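Local coordinates for clavulanic acid biosynthesis oligopeptide binding protein 2 (Streptomyces clavuligerus, PDB 2WOL) that probably binds peptides in the manner of extracellular family 5 solute-binding proteins and belongs to the clavulanic acid biosynthetic pathway, at residues V38-V43 with N272-G277; K423-A428 with R442-G447; D184-Q189 with A455-E460; V124-A129 with P152-T157. All coordinates share one frame; numbering follows the deposited sequence.

Strand 34-39, near the N terminus, supplies the first half of contact 1, which stays open until residues 272-277 dock beside it at the edge of the five-stranded sheet. Contact 4 is nested inside that long loop and closes a short one, seating the loop 152-157 on the end of helix 117-127. Contact 3 starts at residues 184-189, before contact 1 closes, so the two cross. It then runs on to residues 455-460. Within its span lies contact 2, which packs the end of helix 438-444 near strand 418-425 in the seven-stranded sheet. Contact 3 thus ties the lobe holding contacts 1 and 4 to that of contact 2, whose centre is about 30 Å from its own.

Contact 1: V38-V43 with N272-G277; sequences VSSADV and NLEGRG
Val38 and Asn272 form a parallel beta bridge where strand 34-39 meets the short outermost strand 271-272 of a mixed five-stranded sheet. Val38 O accepts from Leu273 N at 2.8 Å, which carries the pairing one residue past the bridge. No second bridge follows, although Ser39 and Glu274 still lie as close, and the Glu274 side chain takes over as the tight centre. Its chain, with CG anti to the backbone N (chi1 -169°) and extended beyond, carries the carboxylate to the loop at Ser40. There OE1 is gripped twice, by Ser40 N at 3.0 Å from above the carboxylate plane and by Ser40 OG at 2.6 Å on the syn lone pair. Ser39 OG packs 3.3 Å from Glu274 CB while donating to Ala41 O, and Trp55 of helix 54-63 touches both Ser39 and Glu274. The looser side belongs to exposed Arg276, which meets Ser40 across one face of its guanidinium without a hydrogen bond. An Asx motif, Asn272 OD1 accepting from Gly275 N, shapes the loop between, and glycine readily adopts the positive phi there. The arginine is tied back by a salt bridge of 2.6 Å from Arg276 NH2 to Glu274 OE2.

Contact 2: K423-A428 with R442-G447; sequences KELDVA and REHGLG
Lys423, His444 and Leu446 supply most of the surface buried here, where the end of helix 438-444 rests beside strand 418-425. Lys423 sets its CE methylene over one face of the imidazole. The bend at its second torsion (chi2 66°) turns the outer chain toward the ring, so that CE stands 3.9 Å from the centroid of the His444 ring and 25° off its normal, a CH-pi contact displaced toward the rim nearest ND1 and CE1. Glu443 CG covers the opposite face, so the ring is sandwiched between two aliphatic chains. Nearer the backbone, Lys423 CB meets Leu446 CD2 at 3.8 Å, while the other branch of that leucine faces Leu425 tip to tip, with Leu446 CD1 3.9 Å from Leu425 CD1. Val394 of the adjoining strand 391-398 touches both Lys423 and Leu446. The helix ends in a Schellman motif, in which Gly445, at positive phi, turns the chain toward strand 448-453, completing a beta-alpha-beta crossover that passes over strand 391-398. No hydrogen bond spans the two segments, so burial of aliphatic surface carries the contact. Lys423 NZ lies 4.1 Å from His444 ND1, a nearness that would tend to disfavour a positive charge on the imidazole.

Contact 3: D184-Q189 with A455-E460; sequences DHLMAQ and ADFPTE
A threonine methyl sits over the face of an imidazole in this contact: Thr459 CG2 is 3.5 Å from the centroid of the His185 ring, 24° off its normal. It leans toward the rim, coming within 3.2 Å of His185 NE2. With Thr459 OG1 between backbone N and carbonyl carbon (chi1 65°), the methyl serves the histidine, while the hydroxyl caps helix 460-468 at Gly462 N and also bonds Asp182. Pro458 CD approaches obliquely, 3.7 Å from His185 ND1, and that nitrogen is hydrogen-bonded to Tyr70 OH, which holds the ring's rotation. Pro458, suited by its fixed phi, centres an inverse gamma turn closed by Thr459 N and Phe457 O at 2.8 Å. Leu186 CD2 rests over one face of the Phe457 ring, 4.2 Å from its centroid, and His185 CB packs against Phe457 CB at 3.9 Å. Tyr139 meets the phenyl ring edge-to-face. Asp456, just before Phe457, is held by Tyr52 and Tyr139 and bonds glycerol, probably from the crystallisation liquor, near Gln189. Such packing of a helix from one lobe on a loop from the other fits the interlobe cleft of a periplasmic-type binding protein, where family members take up their ligands.

Contact 4: V124-A129 with P152-T157; sequences VQRVFA and PGPYRT
Ala129 and Gly153 bring their backbones to a CA to CA distance of 4.6 Å where, in this family 5 solute-binding protein fold, a loop before strand 164-166 covers the C-terminal end of helix 117-127. Backbone packing comes first. Gly153, having no side chain and a positive phi that suits glycine, lets the loop settle onto the helix end, with its CA 4.0 Å from Phe128 CB. The Phe128 ring leads away from the loop, to Ile141 and Leu144 of helix 140-144 and edge-to-face with Tyr151.

Apolar contacts centre on Pro154, whose compact ring fits beside the helix backbone. Pro154 CD lies 3.3 Å from Gln125 O, a carbonyl that already accepts from Phe128 N, and Pro154 CG reaches to 4.0 Å from Arg126 CA. Ala129, whose small side chain points toward the loop, sets its CB 4.1 Å from Pro154 CD and 3.8 Å from Tyr155 CD2.

The polar ends of Gln125, Arg126 and Tyr155 have partners beyond the two segments. Gln125 OE1 accepts from Leu161 N. The bend at the third torsion of Arg126 (chi3 91°) turns its guanidinium toward the Tyr155 hydroxyl end, the planes 87° apart, and Arg126 NH2 salt-bridges Asp47. Both side chains converge on one carboxylate oxygen, Asp200 OD2, which takes Arg126 NE in a salt bridge and Tyr155 OH in a hydrogen bond.

Contact 1: V38-V43 with N272-G277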
loop_
_atom_site.group_PDB
_atom_site.type_symbol
_atom_site.label_atom_id
_atom_site.label_comp_id
_atom_site.label_asym_id
_atom_site.label_seq_id
_atom_site.Cartn_x
_atom_site.Cartn_y
_atom_site.Cartn_z
ATOM N N VAL A 38 -11.204 0.608 -16.530
ATOM C CA VAL A 38 -11.495 -0.817 -16.492
ATOM C C VAL A 38 -10.773 -1.484 -15.314
ATOM O O VAL A 38 -9.713 -1.031 -14.879
ATOM C CB VAL A 38 -11.177 -1.493 -17.862
ATOM C CG1 VAL A 38 -9.682 -1.444 -18.183
ATOM C CG2 VAL A 38 -11.733 -2.914 -17.921
ATOM N N SER A 39 -11.385 -2.540 -14.785
ATOM C CA SER A 39 -10.823 -3.322 -13.689
ATOM C C SER A 39 -11.257 -4.768 -13.873
ATOM O O SER A 39 -12.333 -5.037 -14.427
ATOM C CB SER A 39 -11.327 -2.791 -12.340
ATOM O OG SER A 39 -10.888 -3.603 -11.260
ATOM N N SER A 40 -10.421 -5.694 -13.410
ATOM C CA SER A 40 -10.773 -7.109 -13.432
ATOM C C SER A 40 -11.603 -7.493 -12.213
ATOM O O SER A 40 -12.204 -8.567 -12.186
ATOM C CB SER A 40 -9.518 -7.985 -13.524
ATOM O OG SER A 40 -8.849 -8.082 -12.280
ATOM N N ALA A 41 -11.627 -6.613 -11.214
ATOM C CA ALA A 41 -12.305 -6.870 -9.949
ATOM C C ALA A 41 -13.210 -5.708 -9.566
ATOM O O ALA A 41 -12.945 -4.559 -9.916
ATOM C CB ALA A 41 -11.290 -7.126 -8.855
ATOM N N ASP A 42 -14.284 -6.018 -8.845
ATOM C CA ASP A 42 -15.164 -5.001 -8.281
ATOM C C ASP A 42 -14.457 -4.330 -7.104
ATOM O O ASP A 42 -13.509 -4.882 -6.537
ATOM C CB ASP A 42 -16.466 -5.666 -7.809
ATOM C CG ASP A 42 -17.651 -4.703 -7.744
ATOM O OD1 ASP A 42 -17.473 -3.477 -7.879
ATOM O OD2 ASP A 42 -18.782 -5.196 -7.548
ATOM N N VAL A 43 -14.913 -3.136 -6.744
ATOM C CA VAL A 43 -14.470 -2.500 -5.509
ATOM C C VAL A 43 -14.777 -3.418 -4.324
ATOM O O VAL A 43 -15.751 -4.179 -4.356
ATOM C CB VAL A 43 -15.148 -1.120 -5.293
ATOM C CG1 VAL A 43 -14.825 -0.180 -6.446
ATOM C CG2 VAL A 43 -16.667 -1.258 -5.118
ATOM N N ASN A 272 -6.443 1.253 -17.214
ATOM C CA ASN A 272 -6.739 0.215 -16.229
ATOM C C ASN A 272 -6.673 0.820 -14.823
ATOM O O ASN A 272 -5.590 1.135 -14.325
ATOM C CB ASN A 272 -5.741 -0.938 -16.387
ATOM C CG ASN A 272 -5.893 -2.009 -15.322
ATOM O OD1 ASN A 272 -6.649 -1.857 -14.365
ATOM N ND2 ASN A 272 -5.164 -3.104 -15.489
ATOM N N LEU A 273 -7.835 0.977 -14.191
ATOM C CA LEU A 273 -7.923 1.547 -12.845
ATOM C C LEU A 273 -7.318 0.634 -11.784
ATOM O O LEU A 273 -6.626 1.096 -10.877
ATOM C CB LEU A 273 -9.380 1.862 -12.481
ATOM C CG LEU A 273 -9.677 2.195 -11.012
ATOM C CD1 LEU A 273 -8.976 3.472 -10.567
ATOM C CD2 LEU A 273 -11.177 2.287 -10.769
ATOM N N GLU A 274 -7.592 -0.662 -11.903
ATOM C CA GLU A 274 -7.121 -1.638 -10.921
ATOM C C GLU A 274 -5.599 -1.595 -10.809
ATOM O O GLU A 274 -5.038 -1.723 -9.717
ATOM C CB GLU A 274 -7.600 -3.037 -11.295
ATOM C CG GLU A 274 -7.391 -4.054 -10.200
ATOM C CD GLU A 274 -7.700 -5.459 -10.644
ATOM O OE1 GLU A 274 -7.795 -5.703 -11.870
ATOM O OE2 GLU A 274 -7.841 -6.318 -9.755
ATOM N N GLY A 275 -4.940 -1.418 -11.954
ATOM C CA GLY A 275 -3.519 -1.115 -11.997
ATOM C C GLY A 275 -2.561 -2.224 -11.615
ATOM O O GLY A 275 -1.463 -1.945 -11.135
ATOM N N ARG A 276 -2.953 -3.477 -11.831
ATOM C CA ARG A 276 -2.053 -4.600 -11.545
ATOM C C ARG A 276 -0.995 -4.784 -12.636
ATOM O O ARG A 276 -0.179 -5.703 -12.567
ATOM C CB ARG A 276 -2.831 -5.903 -11.361
ATOM C CG ARG A 276 -3.677 -6.003 -10.105
ATOM C CD ARG A 276 -4.017 -7.469 -9.883
ATOM N NE ARG A 276 -5.403 -7.695 -9.483
ATOM C CZ ARG A 276 -6.129 -8.749 -9.856
ATOM N NH1 ARG A 276 -5.613 -9.673 -10.662
ATOM N NH2 ARG A 276 -7.385 -8.872 -9.436
ATOM N N GLY A 277 -1.020 -3.909 -13.638
ATOM C CA GLY A 277 -0.048 -3.943 -14.724
ATOM C C GLY A 277 -0.490 -4.826 -15.870
ATOM O O GLY A 277 -1.511 -5.513 -15.781
#

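Contact 2: K423-A428 with R442-G447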
loop_
_atom_site.group_PDB
_atom_site.type_symbol
_atom_site.label_atom_id
_atom_site.label_comp_id
_atom_site.label_asym_id
_atom_site.label_seq_id
_atom_site.Cartn_x
_atom_site.Cartn_y
_atom_site.Cartn_z
ATOM N N LYS A 423 4.172 -26.095 1.236
ATOM C CA LYS A 423 2.784 -26.129 1.691
ATOM C C LYS A 423 2.033 -24.948 1.093
ATOM O O LYS A 423 2.321 -23.792 1.412
ATOM C CB LYS A 423 2.705 -26.111 3.225
ATOM C CG LYS A 423 1.290 -25.977 3.807
ATOM C CD LYS A 423 0.421 -27.190 3.504
ATOM C CE LYS A 423 -1.011 -26.965 3.964
ATOM N NZ LYS A 423 -1.858 -28.171 3.726
ATOM N N GLU A 424 1.084 -25.245 0.213
ATOM C CA GLU A 424 0.261 -24.204 -0.392
ATOM C C GLU A 424 -0.943 -23.888 0.479
ATOM O O GLU A 424 -1.584 -24.791 1.024
ATOM C CB GLU A 424 -0.189 -24.603 -1.796
ATOM C CG GLU A 424 0.925 -24.534 -2.825
ATOM C CD GLU A 424 0.470 -24.912 -4.222
ATOM O OE1 GLU A 424 -0.597 -25.552 -4.366
ATOM O OE2 GLU A 424 1.186 -24.568 -5.181
ATOM N N LEU A 425 -1.232 -22.597 0.612
ATOM C CA LEU A 425 -2.376 -22.130 1.381
ATOM C C LEU A 425 -3.346 -21.398 0.459
ATOM O O LEU A 425 -2.940 -20.859 -0.572
ATOM C CB LEU A 425 -1.921 -21.213 2.523
ATOM C CG LEU A 425 -0.918 -21.779 3.538
ATOM C CD1 LEU A 425 -0.390 -20.675 4.450
ATOM C CD2 LEU A 425 -1.534 -22.917 4.354
ATOM N N ASP A 426 -4.623 -21.384 0.838
ATOM C CA ASP A 426 -5.672 -20.710 0.069
ATOM C C ASP A 426 -5.290 -19.267 -0.261
ATOM O O ASP A 426 -4.857 -18.512 0.615
ATOM C CB ASP A 426 -6.992 -20.737 0.843
ATOM C CG ASP A 426 -8.209 -20.561 -0.053
ATOM O OD1 ASP A 426 -8.155 -19.772 -1.024
ATOM O OD2 ASP A 426 -9.236 -21.216 0.224
ATOM N N VAL A 427 -5.459 -18.899 -1.530
ATOM C CA VAL A 427 -5.072 -17.581 -2.039
ATOM C C VAL A 427 -5.888 -16.447 -1.406
ATOM O O VAL A 427 -5.320 -15.464 -0.920
ATOM C CB VAL A 427 -5.178 -17.520 -3.594
ATOM C CG1 VAL A 427 -4.929 -16.106 -4.113
ATOM C CG2 VAL A 427 -4.202 -18.500 -4.239
ATOM N N ALA A 428 -7.211 -16.604 -1.407
ATOM C CA ALA A 428 -8.136 -15.563 -0.951
ATOM C C ALA A 428 -7.953 -15.173 0.517
ATOM O O ALA A 428 -8.150 -14.011 0.882
ATOM C CB ALA A 428 -9.575 -15.988 -1.210
ATOM N N ARG A 442 1.932 -22.070 12.901
ATOM C CA ARG A 442 2.301 -23.131 13.842
ATOM C C ARG A 442 1.683 -24.486 13.479
ATOM O O ARG A 442 2.360 -25.510 13.543
ATOM C CB ARG A 442 1.944 -22.726 15.273
ATOM C CG ARG A 442 2.882 -21.687 15.853
ATOM C CD ARG A 442 2.269 -21.012 17.066
ATOM N NE ARG A 442 3.193 -20.074 17.696
ATOM C CZ ARG A 442 3.411 -18.831 17.271
ATOM N NH1 ARG A 442 2.772 -18.363 16.201
ATOM N NH2 ARG A 442 4.271 -18.058 17.924
ATOM N N GLU A 443 0.409 -24.485 13.084
ATOM C CA GLU A 443 -0.291 -25.722 12.698
ATOM C C GLU A 443 0.458 -26.504 11.615
ATOM O O GLU A 443 0.594 -27.733 11.695
ATOM C CB GLU A 443 -1.719 -25.413 12.231
ATOM C CG GLU A 443 -2.505 -26.646 11.772
ATOM C CD GLU A 443 -3.891 -26.327 11.225
ATOM O OE1 GLU A 443 -4.394 -25.200 11.435
ATOM O OE2 GLU A 443 -4.483 -27.217 10.577
ATOM N N HIS A 444 0.945 -25.782 10.609
ATOM C CA HIS A 444 1.595 -26.400 9.461
ATOM C C HIS A 444 3.118 -26.363 9.545
ATOM O O HIS A 444 3.797 -26.882 8.659
ATOM C CB HIS A 444 1.113 -25.752 8.165
ATOM C CG HIS A 444 -0.357 -25.897 7.937
ATOM N ND1 HIS A 444 -0.939 -27.098 7.593
ATOM C CD2 HIS A 444 -1.365 -24.997 8.013
ATOM C CE1 HIS A 444 -2.244 -26.929 7.461
ATOM N NE2 HIS A 444 -2.527 -25.663 7.708
ATOM N N GLY A 445 3.640 -25.761 10.610
ATOM C CA GLY A 445 5.087 -25.709 10.846
ATOM C C GLY A 445 5.819 -25.013 9.717
ATOM O O GLY A 445 6.767 -25.560 9.141
ATOM N N LEU A 446 5.378 -23.794 9.420
ATOM C CA LEU A 446 5.880 -23.029 8.280
ATOM C C LEU A 446 7.077 -22.170 8.681
ATOM O O LEU A 446 6.934 -20.999 9.048
ATOM C CB LEU A 446 4.759 -22.175 7.670
ATOM C CG LEU A 446 3.485 -22.945 7.293
ATOM C CD1 LEU A 446 2.378 -22.023 6.799
ATOM C CD2 LEU A 446 3.778 -24.043 6.265
ATOM N N GLY A 447 8.259 -22.777 8.611
ATOM C CA GLY A 447 9.508 -22.132 9.004
ATOM C C GLY A 447 9.907 -21.003 8.075
ATOM O O GLY A 447 10.596 -20.070 8.493
#

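Contact 3: D184-Q189 with A455-E460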
loop_
_atom_site.group_PDB
_atom_site.type_symbol
_atom_site.label_atom_id
_atom_site.label_comp_id
_atom_site.label_asym_id
_atom_site.label_seq_id
_atom_site.Cartn_x
_atom_site.Cartn_y
_atom_site.Cartn_z
ATOM N N ASP A 184 -0.244 13.244 9.580
ATOM C CA ASP A 184 -0.794 13.825 8.347
ATOM C C ASP A 184 -1.127 12.733 7.318
ATOM O O ASP A 184 -2.061 12.872 6.524
ATOM C CB ASP A 184 0.186 14.818 7.707
ATOM C CG ASP A 184 0.058 16.241 8.254
ATOM O OD1 ASP A 184 -0.923 16.569 8.968
ATOM O OD2 ASP A 184 0.954 17.051 7.933
ATOM N N HIS A 185 -0.341 11.657 7.328
ATOM C CA HIS A 185 -0.571 10.524 6.431
ATOM C C HIS A 185 -1.872 9.813 6.754
ATOM O O HIS A 185 -2.626 9.447 5.850
ATOM C CB HIS A 185 0.591 9.536 6.486
ATOM C CG HIS A 185 1.842 10.055 5.858
ATOM N ND1 HIS A 185 2.135 9.873 4.524
ATOM C CD2 HIS A 185 2.871 10.765 6.378
ATOM C CE1 HIS A 185 3.296 10.440 4.250
ATOM N NE2 HIS A 185 3.765 10.988 5.358
ATOM N N LEU A 186 -2.140 9.634 8.045
ATOM C CA LEU A 186 -3.391 9.017 8.475
ATOM C C LEU A 186 -4.586 9.882 8.096
ATOM O O LEU A 186 -5.649 9.362 7.760
ATOM C CB LEU A 186 -3.376 8.726 9.977
ATOM C CG LEU A 186 -2.251 7.830 10.512
ATOM C CD1 LEU A 186 -2.518 7.484 11.967
ATOM C CD2 LEU A 186 -2.044 6.550 9.684
ATOM N N MET A 187 -4.393 11.199 8.118
ATOM C CA MET A 187 -5.455 12.130 7.757
ATOM C C MET A 187 -5.659 12.238 6.248
ATOM O O MET A 187 -6.577 12.921 5.797
ATOM C CB MET A 187 -5.198 13.506 8.376
ATOM C CG MET A 187 -5.323 13.541 9.898
ATOM S SD MET A 187 -6.941 13.011 10.513
ATOM C CE MET A 187 -6.683 11.281 10.890
ATOM N N ALA A 188 -4.800 11.564 5.481
ATOM C CA ALA A 188 -4.889 11.540 4.023
ATOM C C ALA A 188 -5.577 10.275 3.510
ATOM O O ALA A 188 -5.760 10.107 2.301
ATOM C CB ALA A 188 -3.492 11.680 3.402
ATOM N N GLN A 189 -5.966 9.399 4.434
ATOM C CA GLN A 189 -6.585 8.123 4.084
ATOM C C GLN A 189 -8.111 8.245 4.041
ATOM O O GLN A 189 -8.682 9.012 4.812
ATOM C CB GLN A 189 -6.134 7.028 5.061
ATOM C CG GLN A 189 -4.600 6.935 5.248
ATOM C CD GLN A 189 -3.816 6.864 3.935
ATOM O OE1 GLN A 189 -2.754 7.492 3.785
ATOM N NE2 GLN A 189 -4.332 6.098 2.984
ATOM N N ALA A 455 3.475 -0.692 1.915
ATOM C CA ALA A 455 3.059 0.159 3.027
ATOM C C ALA A 455 1.684 0.770 2.779
ATOM O O ALA A 455 1.317 1.045 1.638
ATOM C CB ALA A 455 4.076 1.250 3.247
ATOM N N ASP A 456 0.935 0.985 3.857
ATOM C CA ASP A 456 -0.364 1.655 3.771
ATOM C C ASP A 456 -0.231 3.176 3.689
ATOM O O ASP A 456 -1.196 3.878 3.387
ATOM C CB ASP A 456 -1.253 1.246 4.944
ATOM C CG ASP A 456 -1.660 -0.215 4.884
ATOM O OD1 ASP A 456 -1.687 -0.788 3.772
ATOM O OD2 ASP A 456 -1.964 -0.798 5.945
ATOM N N PHE A 457 0.970 3.671 3.976
ATOM C CA PHE A 457 1.348 5.074 3.757
ATOM C C PHE A 457 2.868 5.161 3.550
ATOM O O PHE A 457 3.613 4.372 4.139
ATOM C CB PHE A 457 0.827 6.017 4.869
ATOM C CG PHE A 457 1.040 5.510 6.273
ATOM C CD1 PHE A 457 2.118 5.964 7.032
ATOM C CD2 PHE A 457 0.137 4.615 6.852
ATOM C CE1 PHE A 457 2.313 5.511 8.338
ATOM C CE2 PHE A 457 0.325 4.152 8.151
ATOM C CZ PHE A 457 1.414 4.601 8.897
ATOM N N PRO A 458 3.327 6.079 2.675
ATOM C CA PRO A 458 4.725 6.064 2.224
ATOM C C PRO A 458 5.742 6.659 3.202
ATOM O O PRO A 458 6.390 7.667 2.898
ATOM C CB PRO A 458 4.676 6.867 0.921
ATOM C CG PRO A 458 3.566 7.834 1.134
ATOM C CD PRO A 458 2.553 7.145 2.008
ATOM N N THR A 459 5.876 6.020 4.361
ATOM C CA THR A 459 6.885 6.399 5.344
ATOM C C THR A 459 7.574 5.147 5.855
ATOM O O THR A 459 7.089 4.025 5.651
ATOM C CB THR A 459 6.283 7.130 6.572
ATOM O OG1 THR A 459 5.424 6.236 7.288
ATOM C CG2 THR A 459 5.511 8.377 6.159
ATOM N N GLU A 460 8.698 5.344 6.537
ATOM C CA GLU A 460 9.426 4.235 7.145
ATOM C C GLU A 460 8.578 3.485 8.173
ATOM O O GLU A 460 8.622 2.252 8.232
ATOM C CB GLU A 460 10.732 4.715 7.774
ATOM C CG GLU A 460 11.807 5.107 6.772
ATOM C CD GLU A 460 11.720 6.558 6.331
ATOM O OE1 GLU A 460 10.657 7.190 6.510
ATOM O OE2 GLU A 460 12.724 7.072 5.802
#

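Contact 4: V124-A129 with P152-T157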
loop_
_atom_site.group_PDB
_atom_site.type_symbol
_atom_site.label_atom_id
_atom_site.label_comp_id
_atom_site.label_asym_id
_atom_site.label_seq_id
_atom_site.Cartn_x
_atom_site.Cartn_y
_atom_site.Cartn_z
ATOM N N VAL A 124 -13.624 9.368 11.888
ATOM C CA VAL A 124 -12.606 8.715 12.705
ATOM C C VAL A 124 -13.259 7.794 13.748
ATOM O O VAL A 124 -12.793 6.678 13.986
ATOM C CB VAL A 124 -11.664 9.758 13.359
ATOM C CG1 VAL A 124 -10.721 9.101 14.343
ATOM C CG2 VAL A 124 -10.873 10.497 12.276
ATOM N N GLN A 125 -14.351 8.262 14.346
ATOM C CA GLN A 125 -15.101 7.456 15.308
ATOM C C GLN A 125 -15.656 6.179 14.683
ATOM O O GLN A 125 -15.624 5.121 15.315
ATOM C CB GLN A 125 -16.219 8.283 15.941
ATOM C CG GLN A 125 -15.695 9.280 16.955
ATOM C CD GLN A 125 -16.752 10.211 17.524
ATOM O OE1 GLN A 125 -16.472 10.946 18.466
ATOM N NE2 GLN A 125 -17.948 10.212 16.940
ATOM N N ARG A 126 -16.149 6.278 13.446
ATOM C CA ARG A 126 -16.681 5.129 12.704
ATOM C C ARG A 126 -15.703 3.959 12.624
ATOM O O ARG A 126 -16.109 2.798 12.688
ATOM C CB ARG A 126 -17.080 5.536 11.281
ATOM C CG ARG A 126 -18.313 6.396 11.197
ATOM C CD ARG A 126 -18.567 6.819 9.766
ATOM N NE ARG A 126 -19.430 5.880 9.051
ATOM C CZ ARG A 126 -19.078 5.165 7.983
ATOM N NH1 ARG A 126 -17.851 5.247 7.473
ATOM N NH2 ARG A 126 -19.960 4.353 7.426
ATOM N N VAL A 127 -14.420 4.272 12.461
ATOM C CA VAL A 127 -13.374 3.251 12.379
ATOM C C VAL A 127 -13.405 2.310 13.593
ATOM O O VAL A 127 -13.099 1.118 13.478
ATOM C CB VAL A 127 -11.977 3.900 12.210
ATOM C CG1 VAL A 127 -10.862 2.854 12.259
ATOM C CG2 VAL A 127 -11.915 4.696 10.907
ATOM N N PHE A 128 -13.804 2.846 14.747
ATOM C CA PHE A 128 -13.866 2.069 15.987
ATOM C C PHE A 128 -14.976 1.019 15.993
ATOM O O PHE A 128 -14.919 0.068 16.774
ATOM C CB PHE A 128 -14.043 2.998 17.190
ATOM C CG PHE A 128 -12.791 3.727 17.586
ATOM C CD1 PHE A 128 -12.298 4.768 16.804
ATOM C CD2 PHE A 128 -12.108 3.385 18.753
ATOM C CE1 PHE A 128 -11.152 5.447 17.169
ATOM C CE2 PHE A 128 -10.952 4.062 19.128
ATOM C CZ PHE A 128 -10.475 5.098 18.337
ATOM N N ALA A 129 -15.981 1.193 15.134
ATOM C CA ALA A 129 -17.103 0.258 15.067
ATOM C C ALA A 129 -16.768 -0.910 14.140
ATOM O O ALA A 129 -17.389 -1.085 13.091
ATOM C CB ALA A 129 -18.375 0.975 14.617
ATOM N N PRO A 152 -16.526 2.513 22.231
ATOM C CA PRO A 152 -17.219 1.437 21.520
ATOM C C PRO A 152 -17.745 1.809 20.128
ATOM O O PRO A 152 -18.522 1.049 19.543
ATOM C CB PRO A 152 -18.394 1.129 22.450
ATOM C CG PRO A 152 -18.750 2.458 23.025
ATOM C CD PRO A 152 -17.452 3.264 23.102
ATOM N N GLY A 153 -17.331 2.958 19.601
ATOM C CA GLY A 153 -17.828 3.412 18.304
ATOM C C GLY A 153 -19.090 4.250 18.432
ATOM O O GLY A 153 -19.746 4.238 19.482
ATOM N N PRO A 154 -19.456 4.965 17.353
ATOM C CA PRO A 154 -20.508 5.979 17.404
ATOM C C PRO A 154 -21.941 5.445 17.377
ATOM O O PRO A 154 -22.885 6.236 17.485
ATOM C CB PRO A 154 -20.240 6.805 16.146
ATOM C CG PRO A 154 -19.695 5.816 15.182
ATOM C CD PRO A 154 -18.872 4.850 16.000
ATOM N N TYR A 155 -22.103 4.134 17.218
ATOM C CA TYR A 155 -23.437 3.521 17.213
ATOM C C TYR A 155 -23.821 3.011 18.599
ATOM O O TYR A 155 -25.006 2.924 18.925
ATOM C CB TYR A 155 -23.516 2.395 16.174
ATOM C CG TYR A 155 -22.984 2.806 14.818
ATOM C CD1 TYR A 155 -23.496 3.923 14.161
ATOM C CD2 TYR A 155 -21.967 2.086 14.199
ATOM C CE1 TYR A 155 -23.006 4.315 12.922
ATOM C CE2 TYR A 155 -21.473 2.467 12.955
ATOM C CZ TYR A 155 -21.997 3.583 12.328
ATOM O OH TYR A 155 -21.513 3.962 11.097
ATOM N N ARG A 156 -22.810 2.698 19.406
ATOM C CA ARG A 156 -23.012 2.161 20.753
ATOM C C ARG A 156 -23.013 3.233 21.842
ATOM O O ARG A 156 -23.466 2.987 22.963
ATOM C CB ARG A 156 -21.967 1.086 21.051
ATOM C CG ARG A 156 -22.093 -0.124 20.152
ATOM C CD ARG A 156 -21.172 -1.253 20.588
ATOM N NE ARG A 156 -21.309 -2.414 19.712
ATOM C CZ ARG A 156 -22.224 -3.369 19.867
ATOM N NH1 ARG A 156 -23.093 -3.311 20.875
ATOM N NH2 ARG A 156 -22.268 -4.387 19.020
ATOM N N THR A 157 -22.496 4.413 21.514
ATOM C CA THR A 157 -22.593 5.579 22.386
ATOM C C THR A 157 -22.632 6.852 21.546
ATOM O O THR A 157 -22.039 6.907 20.462
ATOM C CB THR A 157 -21.441 5.650 23.424
ATOM O OG1 THR A 157 -21.697 6.719 24.348
ATOM C CG2 THR A 157 -20.088 5.879 22.747
#